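Local coordinates for endoglucanase (Clostridium thermocellum, PDB 2E4T), which hydrolyses internal beta-1,4-glucosidic bonds of cellulose and probably of xyloglucan, through its family 44 TIM-barrel glycoside hydrolase module, at residues A[135-147]-A[151-164]. Residues are numbered along the deposited sequence; the frame is centred on the assembly and turned at random. Where two conformers were deposited one is given.
Sequences KEVKFEKGAPFSL and TEDDYVYMDEFVNY. With CA (calcium ion), chain C; GOL (glycerol), chain H.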
loop_
_atom_site.group_PDB
_atom_site.type_symbol
_atom_site.label_atom_id
_atom_site.label_comp_id
_atom_site.label_asym_id
_atom_site.label_seq_id
_atom_site.Cartn_x
_atom_site.Cartn_y
_atom_site.Cartn_z
ATOM N N LYS A 135 24.844 -15.148 -3.222
ATOM C CA LYS A 135 24.761 -16.002 -2.040
ATOM C C LYS A 135 23.367 -16.625 -1.983
ATOM O O LYS A 135 22.361 -15.944 -2.288
ATOM C CB LYS A 135 24.990 -15.192 -0.764
ATOM C CG LYS A 135 26.335 -14.499 -0.692
ATOM C CD LYS A 135 27.514 -15.435 -0.748
ATOM C CE LYS A 135 28.844 -14.695 -0.633
ATOM N NZ LYS A 135 29.992 -15.678 -0.711
ATOM N N GLU A 136 23.295 -17.908 -1.644
ATOM C CA GLU A 136 22.037 -18.592 -1.517
ATOM C C GLU A 136 21.326 -18.189 -0.223
ATOM O O GLU A 136 21.957 -18.199 0.841
ATOM C CB GLU A 136 22.290 -20.125 -1.521
ATOM C CG GLU A 136 20.988 -20.937 -1.460
ATOM C CD GLU A 136 21.203 -22.408 -1.291
ATOM O OE1 GLU A 136 22.149 -22.962 -1.905
ATOM O OE2 GLU A 136 20.413 -23.045 -0.521
ATOM N N VAL A 137 20.042 -17.856 -0.325
ATOM C CA VAL A 137 19.266 -17.561 0.859
ATOM C C VAL A 137 18.699 -18.827 1.456
ATOM O O VAL A 137 18.118 -19.663 0.743
ATOM C CB VAL A 137 18.090 -16.617 0.500
ATOM C CG1 VAL A 137 17.187 -16.445 1.702
ATOM C CG2 VAL A 137 18.684 -15.261 0.046
ATOM N N LYS A 138 18.881 -18.978 2.771
ATOM C CA LYS A 138 18.177 -19.998 3.541
ATOM C C LYS A 138 17.318 -19.276 4.555
ATOM O O LYS A 138 17.761 -18.273 5.166
ATOM C CB LYS A 138 19.154 -20.971 4.215
ATOM C CG LYS A 138 19.798 -21.900 3.203
ATOM C CD LYS A 138 20.628 -22.954 3.877
ATOM C CE LYS A 138 20.932 -24.165 2.977
ATOM N NZ LYS A 138 21.757 -23.712 1.766
ATOM N N PHE A 139 16.108 -19.778 4.794
ATOM C CA PHE A 139 15.242 -19.071 5.712
ATOM C C PHE A 139 15.619 -19.292 7.178
ATOM O O PHE A 139 15.490 -18.363 7.980
ATOM C CB PHE A 139 13.785 -19.435 5.442
ATOM C CG PHE A 139 13.374 -19.097 4.018
ATOM C CD1 PHE A 139 13.791 -17.931 3.384
ATOM C CD2 PHE A 139 12.505 -19.945 3.339
ATOM C CE1 PHE A 139 13.351 -17.620 2.077
ATOM C CE2 PHE A 139 12.085 -19.632 2.058
ATOM C CZ PHE A 139 12.527 -18.498 1.443
ATOM N N GLU A 140 16.054 -20.524 7.494
ATOM C CA GLU A 140 16.441 -20.884 8.866
ATOM C C GLU A 140 17.916 -21.235 8.905
ATOM O O GLU A 140 18.366 -22.166 8.228
ATOM C CB GLU A 140 15.678 -22.057 9.414
ATOM C CG GLU A 140 14.292 -21.640 9.682
ATOM C CD GLU A 140 13.432 -22.652 10.452
ATOM O OE1 GLU A 140 13.997 -23.406 11.292
ATOM O OE2 GLU A 140 12.172 -22.639 10.332
ATOM N N LYS A 141 18.670 -20.547 9.760
ATOM C CA LYS A 141 20.100 -20.870 9.911
ATOM C C LYS A 141 20.333 -22.265 10.489
ATOM O O LYS A 141 21.269 -22.962 10.066
ATOM C CB LYS A 141 20.761 -19.808 10.767
ATOM C CG LYS A 141 22.285 -19.943 10.836
ATOM C CD LYS A 141 22.915 -18.848 11.607
ATOM C CE LYS A 141 24.446 -18.872 11.532
ATOM N NZ LYS A 141 25.080 -17.888 12.415
ATOM N N GLY A 142 19.517 -22.645 11.477
ATOM C CA GLY A 142 19.704 -23.954 12.162
ATOM C C GLY A 142 21.024 -24.095 12.878
ATOM O O GLY A 142 21.502 -25.200 13.117
ATOM N N ALA A 143 21.605 -23.016 13.276
ATOM C CA ALA A 143 22.781 -22.905 14.132
ATOM C C ALA A 143 22.628 -21.558 14.812
ATOM O O ALA A 143 21.829 -20.714 14.383
ATOM C CB ALA A 143 24.080 -22.970 13.339
ATOM N N PRO A 144 23.392 -21.306 15.880
ATOM C CA PRO A 144 23.158 -20.076 16.636
ATOM C C PRO A 144 23.354 -18.827 15.795
ATOM O O PRO A 144 24.295 -18.733 15.000
ATOM C CB PRO A 144 24.187 -20.186 17.775
ATOM C CG PRO A 144 24.384 -21.681 17.963
ATOM C CD PRO A 144 24.339 -22.224 16.573
ATOM N N PHE A 145 22.475 -17.857 16.025
ATOM C CA PHE A 145 22.599 -16.576 15.359
ATOM C C PHE A 145 23.829 -15.801 15.823
ATOM O O PHE A 145 24.207 -15.882 17.013
ATOM C CB PHE A 145 21.374 -15.700 15.641
ATOM C CG PHE A 145 20.068 -16.273 15.155
ATOM C CD1 PHE A 145 19.975 -16.875 13.906
ATOM C CD2 PHE A 145 18.925 -16.165 15.942
ATOM C CE1 PHE A 145 18.737 -17.363 13.471
ATOM C CE2 PHE A 145 17.695 -16.639 15.494
ATOM C CZ PHE A 145 17.614 -17.238 14.265
ATOM N N SER A 146 24.320 -14.953 14.936
ATOM C CA SER A 146 25.315 -13.964 15.264
ATOM C C SER A 146 24.838 -12.592 14.818
ATOM O O SER A 146 24.141 -12.463 13.789
ATOM C CB SER A 146 26.611 -14.275 14.538
ATOM O OG SER A 146 27.569 -13.294 14.844
ATOM N N LEU A 147 25.268 -11.556 15.564
ATOM C CA LEU A 147 25.096 -10.160 15.113
ATOM C C LEU A 147 26.157 -9.711 14.116
ATOM O O LEU A 147 26.058 -8.610 13.549
ATOM C CB LEU A 147 25.058 -9.220 16.299
ATOM C CG LEU A 147 23.975 -9.502 17.322
ATOM C CD1 LEU A 147 24.080 -8.549 18.501
ATOM C CD2 LEU A 147 22.562 -9.418 16.721
ATOM N N THR A 151 30.336 -13.110 6.286
ATOM C CA THR A 151 30.256 -12.667 4.924
ATOM C C THR A 151 31.072 -13.574 3.990
ATOM O O THR A 151 30.993 -13.401 2.760
ATOM C CB THR A 151 30.728 -11.214 4.739
ATOM O OG1 THR A 151 32.036 -11.125 5.327
ATOM C CG2 THR A 151 29.795 -10.264 5.449
ATOM N N GLU A 152 31.803 -14.548 4.523
ATOM C CA GLU A 152 32.714 -15.349 3.700
ATOM C C GLU A 152 32.093 -16.676 3.219
ATOM O O GLU A 152 32.644 -17.361 2.324
ATOM C CB GLU A 152 34.043 -15.524 4.452
ATOM C CG GLU A 152 34.682 -14.143 4.816
ATOM C CD GLU A 152 34.698 -13.152 3.608
ATOM O OE1 GLU A 152 35.283 -13.491 2.542
ATOM O OE2 GLU A 152 34.100 -12.043 3.694
ATOM N N ASP A 153 30.976 -17.080 3.805
ATOM C CA ASP A 153 30.365 -18.318 3.473
ATOM C C ASP A 153 29.409 -18.106 2.311
ATOM O O ASP A 153 29.326 -17.008 1.718
ATOM C CB ASP A 153 29.748 -18.976 4.701
ATOM C CG ASP A 153 28.541 -18.258 5.244
ATOM O OD1 ASP A 153 28.088 -17.318 4.580
ATOM O OD2 ASP A 153 28.084 -18.630 6.365
ATOM N N ASP A 154 28.719 -19.170 1.948
ATOM C CA ASP A 154 27.908 -19.201 0.725
ATOM C C ASP A 154 26.430 -18.834 0.922
ATOM O O ASP A 154 25.670 -18.832 -0.054
ATOM C CB ASP A 154 27.970 -20.602 0.072
ATOM C CG ASP A 154 29.359 -20.977 -0.397
ATOM O OD1 ASP A 154 30.178 -20.050 -0.581
ATOM O OD2 ASP A 154 29.574 -22.191 -0.629
ATOM N N TYR A 155 26.042 -18.470 2.162
ATOM C CA TYR A 155 24.640 -18.410 2.531
ATOM C C TYR A 155 24.316 -17.127 3.248
ATOM O O TYR A 155 25.135 -16.573 3.940
ATOM C CB TYR A 155 24.262 -19.570 3.491
ATOM C CG TYR A 155 24.542 -20.891 2.828
ATOM C CD1 TYR A 155 23.702 -21.351 1.828
ATOM C CD2 TYR A 155 25.664 -21.656 3.151
ATOM C CE1 TYR A 155 23.994 -22.476 1.103
ATOM C CE2 TYR A 155 25.949 -22.841 2.450
ATOM C CZ TYR A 155 25.121 -23.221 1.431
ATOM O OH TYR A 155 25.458 -24.374 0.783
ATOM N N VAL A 156 23.040 -16.702 3.090
ATOM C CA VAL A 156 22.496 -15.576 3.860
ATOM C C VAL A 156 21.189 -16.072 4.487
ATOM O O VAL A 156 20.383 -16.703 3.799
ATOM C CB VAL A 156 22.261 -14.380 2.921
ATOM C CG1 VAL A 156 21.571 -13.268 3.598
ATOM C CG2 VAL A 156 23.631 -13.878 2.344
ATOM N N TYR A 157 21.010 -15.806 5.781
ATOM C CA TYR A 157 19.919 -16.419 6.523
ATOM C C TYR A 157 18.857 -15.357 6.905
ATOM O O TYR A 157 19.180 -14.347 7.546
ATOM C CB TYR A 157 20.450 -17.073 7.810
ATOM C CG TYR A 157 21.445 -18.160 7.480
ATOM C CD1 TYR A 157 21.015 -19.382 7.015
ATOM C CD2 TYR A 157 22.825 -17.958 7.622
ATOM C CE1 TYR A 157 21.914 -20.395 6.707
ATOM C CE2 TYR A 157 23.736 -18.965 7.283
ATOM C CZ TYR A 157 23.250 -20.199 6.845
ATOM O OH TYR A 157 24.112 -21.219 6.502
ATOM N N MET A 158 17.615 -15.620 6.517
ATOM C CA MET A 158 16.560 -14.646 6.830
ATOM C C MET A 158 16.240 -14.551 8.311
ATOM O O MET A 158 16.003 -13.438 8.810
ATOM C CB MET A 158 15.283 -14.894 6.010
ATOM C CG MET A 158 15.455 -14.637 4.522
ATOM S SD MET A 158 15.939 -12.937 4.143
ATOM C CE MET A 158 17.696 -13.117 3.877
ATOM N N ASP A 159 16.184 -15.680 9.016
ATOM C CA ASP A 159 15.885 -15.577 10.433
ATOM C C ASP A 159 17.007 -14.815 11.183
ATOM O O ASP A 159 16.713 -14.102 12.138
ATOM C CB ASP A 159 15.516 -16.928 11.059
ATOM C CG ASP A 159 16.579 -18.004 10.985
ATOM O OD1 ASP A 159 17.645 -17.865 10.364
ATOM O OD2 ASP A 159 16.251 -19.088 11.616
ATOM N N GLU A 160 18.265 -14.969 10.747
ATOM C CA GLU A 160 19.354 -14.259 11.367
ATOM C C GLU A 160 19.222 -12.737 11.134
ATOM O O GLU A 160 19.508 -11.926 12.026
ATOM C CB GLU A 160 20.687 -14.797 10.861
ATOM C CG GLU A 160 21.867 -14.259 11.660
ATOM C CD GLU A 160 23.163 -14.976 11.288
ATOM O OE1 GLU A 160 23.505 -15.024 10.061
ATOM O OE2 GLU A 160 23.838 -15.500 12.219
ATOM N N PHE A 161 18.763 -12.354 9.927
ATOM C CA PHE A 161 18.493 -10.946 9.608
ATOM C C PHE A 161 17.403 -10.414 10.570
ATOM O O PHE A 161 17.562 -9.346 11.199
ATOM C CB PHE A 161 18.068 -10.903 8.147
ATOM C CG PHE A 161 17.690 -9.568 7.524
ATOM C CD1 PHE A 161 17.970 -8.329 8.091
ATOM C CD2 PHE A 161 17.062 -9.627 6.275
ATOM C CE1 PHE A 161 17.585 -7.171 7.438
ATOM C CE2 PHE A 161 16.692 -8.457 5.614
ATOM C CZ PHE A 161 16.958 -7.238 6.193
ATOM N N VAL A 162 16.276 -11.124 10.661
ATOM C CA VAL A 162 15.208 -10.698 11.578
ATOM C C VAL A 162 15.734 -10.607 13.006
ATOM O O VAL A 162 15.433 -9.670 13.754
ATOM C CB VAL A 162 13.971 -11.596 11.438
ATOM C CG1 VAL A 162 12.922 -11.229 12.481
ATOM C CG2 VAL A 162 13.397 -11.458 10.037
ATOM N N ASN A 163 16.541 -11.598 13.426
ATOM C CA ASN A 163 17.086 -11.559 14.791
ATOM C C ASN A 163 17.921 -10.270 15.007
ATOM O O ASN A 163 17.865 -9.661 16.090
ATOM C CB ASN A 163 17.957 -12.807 15.018
ATOM C CG ASN A 163 18.557 -12.788 16.400
ATOM O OD1 ASN A 163 17.837 -13.012 17.399
ATOM N ND2 ASN A 163 19.852 -12.461 16.501
ATOM N N TYR A 164 18.707 -9.862 14.006
ATOM C CA TYR A 164 19.500 -8.644 14.137
ATOM C C TYR A 164 18.587 -7.431 14.379
ATOM O O TYR A 164 18.867 -6.561 15.244
ATOM C CB TYR A 164 20.355 -8.473 12.875
ATOM C CG TYR A 164 21.264 -7.278 12.916
ATOM C CD1 TYR A 164 22.594 -7.457 13.288
ATOM C CD2 TYR A 164 20.844 -5.991 12.547
ATOM C CE1 TYR A 164 23.485 -6.386 13.350
ATOM C CE2 TYR A 164 21.754 -4.929 12.613
ATOM C CZ TYR A 164 23.070 -5.129 13.037
ATOM O OH TYR A 164 23.907 -4.020 13.076
HETATM CA CA CA C . 26.785 -15.353 5.029
HETATM C C1 GOL H . 24.576 -27.802 -3.045
HETATM O O1 GOL H . 25.628 -28.628 -2.641
HETATM C C2 GOL H . 24.413 -26.837 -1.887
HETATM O O2 GOL H . 25.583 -26.046 -1.729
HETATM C C3 GOL H . 23.126 -26.066 -2.034
HETATM O O3 GOL H . 23.149 -25.196 -0.961
HETATM O O HOH W 1 32.159 -14.231 0.183
HETATM O O HOH W 2 23.830 -23.082 9.336
HETATM O O HOH W 3 17.655 -21.024 12.828
HETATM O O HOH W 4 21.397 -11.854 14.134
HETATM O O HOH W 5 26.294 -16.630 6.976
HETATM O O HOH W 6 27.718 -15.010 2.856
#
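Carboxylate oxygen OE2 of Glu-160 is gripped from opposite faces of its plane: Lys-141 NZ forms a salt bridge to it at 2.7 Å on the syn side, and Ser-146 N donates to OE2 at 2.8 Å on the anti side. Lys-141 NZ also donates to Pro-144 O, bracing the loop from within, while Glu-160 OE2 joins its two ends to the helix. The lysine runs fully extended from a CG anti to its backbone N (chi1 -172°), laying that CG over the centre of the Tyr-157 ring, 3.8 Å from the centroid, in a CH-pi contact. One residue earlier on the helix, Asp-159 OD1 takes Lys-141 N at 2.9 Å, while water 3 links its OD2 to Gly-142 N. The Phe-145 ring lies against the same helix turns: Asn-163 CB sits over one face, and Asp-159 OD2 lies in the ring plane at the edge.

Upstream, 135-138 and 155-157 pair as parallel strands, with Val-156 N bonded to Glu-136 O and Val-156 O accepting from Lys-138 N. Lys-135 kinks about its CB-CG bond (-60°) and brings NZ to Asp-153 O at 2.8 Å, from above the carbonyl plane. Asp-153 OD1 and Tyr-155 O bind the calcium ion, at 2.4 Å and 2.3 Å; Glu-54, far off in sequence, Asp-150 and two waters complete its shell. Strand 114-116 flanks 134-138 on its other edge, Met-158 and Phe-139 pack on helix 204-221, and helix 158-169 lies against barrel strand 104-109 through Met-158, Phe-161 and Val-162.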